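Local coordinates for carbon monoxide oxidation system transcription regulator CooA-1 (Carboxydothermus hydrogenoformans, PDB 2FMY), which probably senses carbon monoxide through a bound haem and, as a CRP-like transcription activator, binds DNA to switch on genes for carbon monoxide oxidation, at residues A36-P41 against A84-M89; E44-F49 against C79-A84. All blocks are in the same frame, centred on the assembly; numbering follows the deposited sequence.

Contact 1: residues A36-P41 against A84-M89; sequences AILYTP and AFIQAM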
loop_
_atom_site.group_PDB
_atom_site.type_symbol
_atom_site.label_atom_id
_atom_site.label_comp_id
_atom_site.label_asym_id
_atom_site.label_seq_id
_atom_site.Cartn_x
_atom_site.Cartn_y
_atom_site.Cartn_z
ATOM N N ALA A 36 -23.957 -1.647 6.763
ATOM C CA ALA A 36 -23.622 -0.696 7.825
ATOM C C ALA A 36 -22.160 -0.255 7.745
ATOM O O ALA A 36 -21.271 -1.060 7.459
ATOM C CB ALA A 36 -23.921 -1.287 9.193
ATOM N N ILE A 37 -21.929 1.035 7.977
ATOM C CA ILE A 37 -20.581 1.577 8.080
ATOM C C ILE A 37 -20.044 1.282 9.486
ATOM O O ILE A 37 -20.586 1.764 10.486
ATOM C CB ILE A 37 -20.545 3.109 7.806
ATOM C CG1 ILE A 37 -21.224 3.460 6.468
ATOM C CG2 ILE A 37 -19.118 3.652 7.879
ATOM C CD1 ILE A 37 -20.489 2.988 5.221
ATOM N N LEU A 38 -18.988 0.478 9.553
ATOM C CA LEU A 38 -18.333 0.169 10.820
ATOM C C LEU A 38 -17.562 1.384 11.316
ATOM O O LEU A 38 -17.789 1.861 12.422
ATOM C CB LEU A 38 -17.387 -1.034 10.679
ATOM C CG LEU A 38 -18.009 -2.434 10.757
ATOM C CD1 LEU A 38 -18.824 -2.763 9.516
ATOM C CD2 LEU A 38 -16.956 -3.500 10.985
ATOM N N TYR A 39 -16.663 1.880 10.472
ATOM C CA TYR A 39 -15.762 2.965 10.830
ATOM C C TYR A 39 -15.529 3.891 9.643
ATOM O O TYR A 39 -15.393 3.440 8.502
ATOM C CB TYR A 39 -14.413 2.411 11.321
ATOM C CG TYR A 39 -14.523 1.405 12.447
ATOM C CD1 TYR A 39 -14.972 1.790 13.713
ATOM C CD2 TYR A 39 -14.184 0.065 12.247
ATOM C CE1 TYR A 39 -15.087 0.864 14.749
ATOM C CE2 TYR A 39 -14.287 -0.866 13.279
ATOM C CZ TYR A 39 -14.739 -0.457 14.529
ATOM O OH TYR A 39 -14.846 -1.366 15.561
ATOM N N THR A 40 -15.500 5.188 9.941
ATOM C CA THR A 40 -15.053 6.216 9.010
ATOM C C THR A 40 -13.529 6.354 9.150
ATOM O O THR A 40 -12.954 5.768 10.066
ATOM C CB THR A 40 -15.756 7.553 9.298
ATOM O OG1 THR A 40 -15.609 7.885 10.686
ATOM C CG2 THR A 40 -17.240 7.450 8.976
ATOM N N PRO A 41 -12.857 7.075 8.224
ATOM C CA PRO A 41 -11.417 7.296 8.376
ATOM C C PRO A 41 -11.013 7.857 9.742
ATOM O O PRO A 41 -11.518 8.920 10.146
ATOM C CB PRO A 41 -11.108 8.314 7.283
ATOM C CG PRO A 41 -12.117 8.039 6.227
ATOM C CD PRO A 41 -13.364 7.664 6.971
ATOM N N ALA A 84 -9.292 4.954 5.365
ATOM C CA ALA A 84 -10.326 4.240 4.617
ATOM C C ALA A 84 -11.638 4.109 5.390
ATOM O O ALA A 84 -11.657 4.179 6.623
ATOM C CB ALA A 84 -9.812 2.867 4.219
ATOM N N PHE A 85 -12.730 3.940 4.648
ATOM C CA PHE A 85 -14.021 3.591 5.218
ATOM C C PHE A 85 -14.103 2.064 5.350
ATOM O O PHE A 85 -13.409 1.322 4.630
ATOM C CB PHE A 85 -15.171 4.114 4.355
ATOM C CG PHE A 85 -15.333 5.616 4.384
ATOM C CD1 PHE A 85 -16.277 6.209 5.219
ATOM C CD2 PHE A 85 -14.552 6.436 3.570
ATOM C CE1 PHE A 85 -16.450 7.593 5.250
ATOM C CE2 PHE A 85 -14.717 7.828 3.584
ATOM C CZ PHE A 85 -15.670 8.407 4.427
ATOM N N ILE A 86 -14.925 1.606 6.287
ATOM C CA ILE A 86 -15.062 0.173 6.560
ATOM C C ILE A 86 -16.545 -0.162 6.656
ATOM O O ILE A 86 -17.246 0.366 7.520
ATOM C CB ILE A 86 -14.289 -0.237 7.845
ATOM C CG1 ILE A 86 -12.783 0.021 7.671
ATOM C CG2 ILE A 86 -14.528 -1.701 8.189
ATOM C CD1 ILE A 86 -11.967 -0.151 8.950
ATOM N N GLN A 87 -17.019 -1.016 5.746
ATOM C CA GLN A 87 -18.444 -1.328 5.625
ATOM C C GLN A 87 -18.689 -2.832 5.673
ATOM O O GLN A 87 -17.907 -3.603 5.117
ATOM C CB GLN A 87 -18.988 -0.757 4.315
ATOM C CG GLN A 87 -20.479 -0.969 4.070
ATOM C CD GLN A 87 -20.929 -0.424 2.723
ATOM O OE1 GLN A 87 -20.242 -0.588 1.719
ATOM N NE2 GLN A 87 -22.086 0.224 2.699
ATOM N N ALA A 88 -19.777 -3.234 6.333
ATOM C CA ALA A 88 -20.202 -4.632 6.378
ATOM C C ALA A 88 -20.892 -5.001 5.068
ATOM O O ALA A 88 -21.879 -4.372 4.678
ATOM C CB ALA A 88 -21.137 -4.874 7.561
ATOM N N MET A 89 -20.367 -6.011 4.383
ATOM C CA MET A 89 -20.953 -6.446 3.108
ATOM C C MET A 89 -22.119 -7.383 3.335
ATOM O O MET A 89 -22.907 -7.657 2.422
ATOM C CB MET A 89 -19.904 -7.113 2.230
ATOM C CG MET A 89 -19.035 -6.122 1.491
ATOM S SD MET A 89 -17.523 -6.931 0.935
ATOM C CE MET A 89 -18.176 -7.894 -0.442
HETATM O O HOH W 1 -11.572 3.549 9.387
#
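Pro41 CD sits over the centre of one face of the Phe85 ring, 3.4 Å from its centroid and 8° off the ring normal, in a CH-pi contact. Thr40 CG2 approaches the same ring obliquely, 3.8 Å from Phe85 CE1. With an alanine in place of Phe85, the Pro41 ring would probably lose its aromatic platform and Thr40 CG2 its neighbour. Along the strands, a classic beta bulge sets two residues of one strand, Leu38 and Tyr39, opposite the single Ile86 of the other. Leu38 N donates to Ile86 O at 2.7 Å, Tyr39 N reaches the same oxygen only weakly, and Ile86 N returns a bond to Tyr39 O. Leu38 meets Ile86 at about a right angle, CB against CG2 at 3.8 Å, while its CD1 touches Ala88 CB. Ile86 has CG1 anti to the carbonyl carbon (chi1 -62°), and from there CD1 comes to the edge of the Tyr39 ring, 4.0 Å from CD2. Beyond the strands, one water donates to both Thr40 O and Ala84 O. Strand 37-39 is an outermost strand of an antiparallel sheet in the cupin-like sensor domain; strand 85-88 separates it from strand 55-61, and Tyr32 and Ile94 of the other sheet pack on Leu38 and Tyr39.

Contact 2: residues E44-F49 against C79-A84; sequences ERNLVF and CTHTRA. With HEM (protoporphyrin IX containing Fe), chain E.
Thr80 OG1 is gripped between two backbone groups of the facing segment, donating to Arg45 O at 2.7 Å in the carbonyl plane, on a lone pair, and accepting from Leu47 N at 2.8 Å in a nearly straight bond (170°). Thr80 N also donates to Leu47 O, and its CG2 rests on Leu47 CB, so this buried part is tightly tied. Next to it, Asn46, with CG anti to its own backbone N (chi1 -165°), brings OD1 to His81 ND1, which donates to it at 2.7 Å, amide and ring planes 59° apart. Asn46 thus helps fix the rotation of the ring whose NE2 binds the haem iron at 2.2 Å, and would probably make the His81 ring a stronger electron donor. Cys79 SG covers one face of that ring. The loose, exposed side is the Arg45 side chain, which leads away from 79-84 to a salt bridge with Asp98, Leu47 CD2 over one guanidinium face. Further along, Arg83 NE and NH2 hold the two oxygens of one haem propionate, and its NH1 pairs with Asp190 of the second subunit. Strand 47-53 runs between strands 92-98 and 77-79, helix 99-108 covers Asn46, Val48 and His81, and the loop after strand 77-79 carries His81, one of the iron's axial ligands.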
loop_
_atom_site.group_PDB
_atom_site.type_symbol
_atom_site.label_atom_id
_atom_site.label_comp_id
_atom_site.label_asym_id
_atom_site.label_seq_id
_atom_site.Cartn_x
_atom_site.Cartn_y
_atom_site.Cartn_z
ATOM N N GLU A 44 -12.629 8.411 16.351
ATOM C CA GLU A 44 -12.167 8.867 17.660
ATOM C C GLU A 44 -11.412 7.738 18.391
ATOM O O GLU A 44 -10.284 7.934 18.856
ATOM C CB GLU A 44 -13.340 9.416 18.491
ATOM C CG GLU A 44 -14.101 10.589 17.811
ATOM C CD GLU A 44 -15.180 11.243 18.696
ATOM O OE1 GLU A 44 -15.652 10.611 19.674
ATOM O OE2 GLU A 44 -15.561 12.403 18.404
ATOM N N ARG A 45 -12.016 6.553 18.457
ATOM C CA ARG A 45 -11.380 5.407 19.104
ATOM C C ARG A 45 -10.401 4.684 18.187
ATOM O O ARG A 45 -10.705 4.389 17.023
ATOM C CB ARG A 45 -12.418 4.432 19.664
ATOM C CG ARG A 45 -13.088 4.930 20.936
ATOM C CD ARG A 45 -13.489 3.786 21.839
ATOM N NE ARG A 45 -12.336 3.112 22.440
ATOM C CZ ARG A 45 -12.417 1.995 23.155
ATOM N NH1 ARG A 45 -13.597 1.415 23.365
ATOM N NH2 ARG A 45 -11.317 1.451 23.652
ATOM N N ASN A 46 -9.216 4.418 18.723
ATOM C CA ASN A 46 -8.198 3.690 17.999
ATOM C C ASN A 46 -8.241 2.201 18.379
ATOM O O ASN A 46 -7.720 1.786 19.431
ATOM C CB ASN A 46 -6.818 4.300 18.233
ATOM C CG ASN A 46 -5.790 3.808 17.230
ATOM O OD1 ASN A 46 -5.957 2.750 16.619
ATOM N ND2 ASN A 46 -4.718 4.574 17.055
ATOM N N LEU A 47 -8.865 1.413 17.503
ATOM C CA LEU A 47 -9.169 0.023 17.787
ATOM C C LEU A 47 -8.528 -0.922 16.789
ATOM O O LEU A 47 -8.270 -0.558 15.639
ATOM C CB LEU A 47 -10.694 -0.212 17.805
ATOM C CG LEU A 47 -11.563 0.681 18.698
ATOM C CD1 LEU A 47 -13.044 0.509 18.380
ATOM C CD2 LEU A 47 -11.286 0.440 20.187
ATOM N N VAL A 48 -8.262 -2.138 17.258
ATOM C CA VAL A 48 -7.925 -3.236 16.376
ATOM C C VAL A 48 -9.062 -4.237 16.463
ATOM O O VAL A 48 -9.591 -4.499 17.546
ATOM C CB VAL A 48 -6.544 -3.859 16.713
ATOM C CG1 VAL A 48 -6.287 -5.133 15.878
ATOM C CG2 VAL A 48 -5.438 -2.827 16.467
ATOM N N PHE A 49 -9.472 -4.759 15.312
ATOM C CA PHE A 49 -10.583 -5.699 15.271
ATOM C C PHE A 49 -10.303 -6.923 14.416
ATOM O O PHE A 49 -9.426 -6.919 13.552
ATOM C CB PHE A 49 -11.895 -5.005 14.858
ATOM C CG PHE A 49 -11.960 -4.585 13.392
ATOM C CD1 PHE A 49 -12.452 -5.456 12.424
ATOM C CD2 PHE A 49 -11.600 -3.297 13.003
ATOM C CE1 PHE A 49 -12.546 -5.069 11.085
ATOM C CE2 PHE A 49 -11.701 -2.887 11.668
ATOM C CZ PHE A 49 -12.169 -3.774 10.706
ATOM N N CYS A 79 -7.913 -2.324 11.462
ATOM C CA CYS A 79 -7.898 -1.295 12.506
ATOM C C CYS A 79 -8.729 -0.081 12.113
ATOM O O CYS A 79 -9.261 -0.005 10.999
ATOM C CB CYS A 79 -6.469 -0.854 12.792
ATOM S SG CYS A 79 -5.755 0.099 11.439
ATOM N N THR A 80 -8.825 0.870 13.035
ATOM C CA THR A 80 -9.627 2.054 12.823
ATOM C C THR A 80 -8.774 3.305 12.599
ATOM O O THR A 80 -9.301 4.403 12.620
ATOM C CB THR A 80 -10.585 2.306 14.017
ATOM O OG1 THR A 80 -9.828 2.686 15.169
ATOM C CG2 THR A 80 -11.393 1.057 14.351
ATOM N N HIS A 81 -7.466 3.153 12.394
ATOM C CA HIS A 81 -6.595 4.341 12.284
ATOM C C HIS A 81 -6.027 4.562 10.879
ATOM O O HIS A 81 -4.918 5.076 10.708
ATOM C CB HIS A 81 -5.511 4.387 13.384
ATOM C CG HIS A 81 -4.590 3.205 13.385
ATOM N ND1 HIS A 81 -4.714 2.165 14.282
ATOM C CD2 HIS A 81 -3.536 2.893 12.592
ATOM C CE1 HIS A 81 -3.774 1.268 14.044
ATOM N NE2 HIS A 81 -3.046 1.684 13.026
ATOM N N THR A 82 -6.816 4.187 9.875
ATOM C CA THR A 82 -6.450 4.392 8.474
ATOM C C THR A 82 -7.395 5.400 7.828
ATOM O O THR A 82 -8.458 5.703 8.373
ATOM C CB THR A 82 -6.485 3.073 7.649
ATOM O OG1 THR A 82 -7.837 2.773 7.283
ATOM C CG2 THR A 82 -5.882 1.888 8.438
ATOM N N ARG A 83 -7.010 5.898 6.659
ATOM C CA ARG A 83 -7.835 6.849 5.916
ATOM C C ARG A 83 -8.972 6.214 5.093
ATOM O O ARG A 83 -9.570 6.873 4.240
ATOM C CB ARG A 83 -6.948 7.719 5.022
ATOM C CG ARG A 83 -6.265 8.866 5.778
ATOM C CD ARG A 83 -5.096 9.418 4.980
ATOM N NE ARG A 83 -3.993 8.459 4.904
ATOM C CZ ARG A 83 -2.922 8.592 4.123
ATOM N NH1 ARG A 83 -2.789 9.645 3.312
ATOM N NH2 ARG A 83 -1.976 7.661 4.144
ATOM N N ALA A 84 -9.292 4.954 5.365
ATOM C CA ALA A 84 -10.326 4.240 4.617
ATOM C C ALA A 84 -11.638 4.109 5.390
ATOM O O ALA A 84 -11.657 4.179 6.623
ATOM C CB ALA A 84 -9.812 2.867 4.219
HETATM C CHA HEM E . -0.737 3.600 10.643
HETATM C CHB HEM E . 0.611 1.983 15.010
HETATM C CHC HEM E . -2.030 -2.048 14.288
HETATM C CHD HEM E . -2.536 -0.849 9.602
HETATM C C1A HEM E . -0.191 3.551 11.911
HETATM C C2A HEM E . 0.491 4.639 12.603
HETATM C C3A HEM E . 0.876 4.198 13.816
HETATM C C4A HEM E . 0.434 2.816 13.931
HETATM C CMA HEM E . 1.632 5.021 14.903
HETATM C CAA HEM E . 0.752 6.045 12.007
HETATM C CBA HEM E . 2.138 5.958 11.367
HETATM C CGA HEM E . 2.689 7.301 10.954
HETATM O O1A HEM E . 2.839 8.211 11.819
HETATM O O2A HEM E . 2.995 7.461 9.747
HETATM C C1B HEM E . 0.053 0.732 15.180
HETATM C C2B HEM E . 0.284 -0.146 16.305
HETATM C C3B HEM E . -0.448 -1.265 16.113
HETATM C C4B HEM E . -1.165 -1.130 14.855
HETATM C CMB HEM E . 1.221 0.201 17.488
HETATM C CAB HEM E . -0.530 -2.512 17.017
HETATM C CBB HEM E . -0.362 -2.452 18.336
HETATM C C1C HEM E . -2.441 -2.083 12.973
HETATM C C2C HEM E . -3.296 -3.069 12.334
HETATM C C3C HEM E . -3.424 -2.738 11.032
HETATM C C4C HEM E . -2.660 -1.527 10.801
HETATM C CMC HEM E . -3.943 -4.282 13.043
HETATM C CAC HEM E . -4.240 -3.474 9.941
HETATM C CBC HEM E . -3.905 -4.720 9.580
HETATM C C1D HEM E . -2.152 0.468 9.431
HETATM C C2D HEM E . -2.259 1.241 8.203
HETATM C C3D HEM E . -1.687 2.622 8.535
HETATM C C4D HEM E . -1.303 2.564 9.922
HETATM C CMD HEM E . -2.810 0.770 6.843
HETATM C CAD HEM E . -1.585 3.829 7.582
HETATM C CBD HEM E . -2.956 4.477 7.649
HETATM C CGD HEM E . -3.121 5.585 6.643
HETATM O O1D HEM E . -4.275 5.980 6.383
HETATM O O2D HEM E . -2.102 6.087 6.114
HETATM N NA HEM E . -0.205 2.462 12.757
HETATM N NB HEM E . -0.835 0.102 14.322
HETATM N NC HEM E . -2.088 -1.163 12.009
HETATM N ND HEM E . -1.584 1.290 10.400
HETATM FE FE HEM E . -1.251 0.718 12.329
#

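Both contacts lie in the cyclic nucleotide-binding-type domain, contact 2 nested along the chain within the loop that contact 1 closes, and they share Ala84. Contact 1 joins two strands of one sheet through backbone bonds and apolar side chains, with Ile37 and Thr40 exposed. Contact 2 is more buried and more polar: a single non-hydrogen-bonded strand pair, Val48 with Cys79, leads into a loop in which His81, Thr82 and Arg83 contact the haem. The two sheets meet where Tyr39 CE2 packs 3.6 Å from Phe49 CD2 and Ile86 CD1 lies against Cys79 O. Strand pairing in 36-41/84-89 thus adjoins the haem-binding loop of 44-49/79-84.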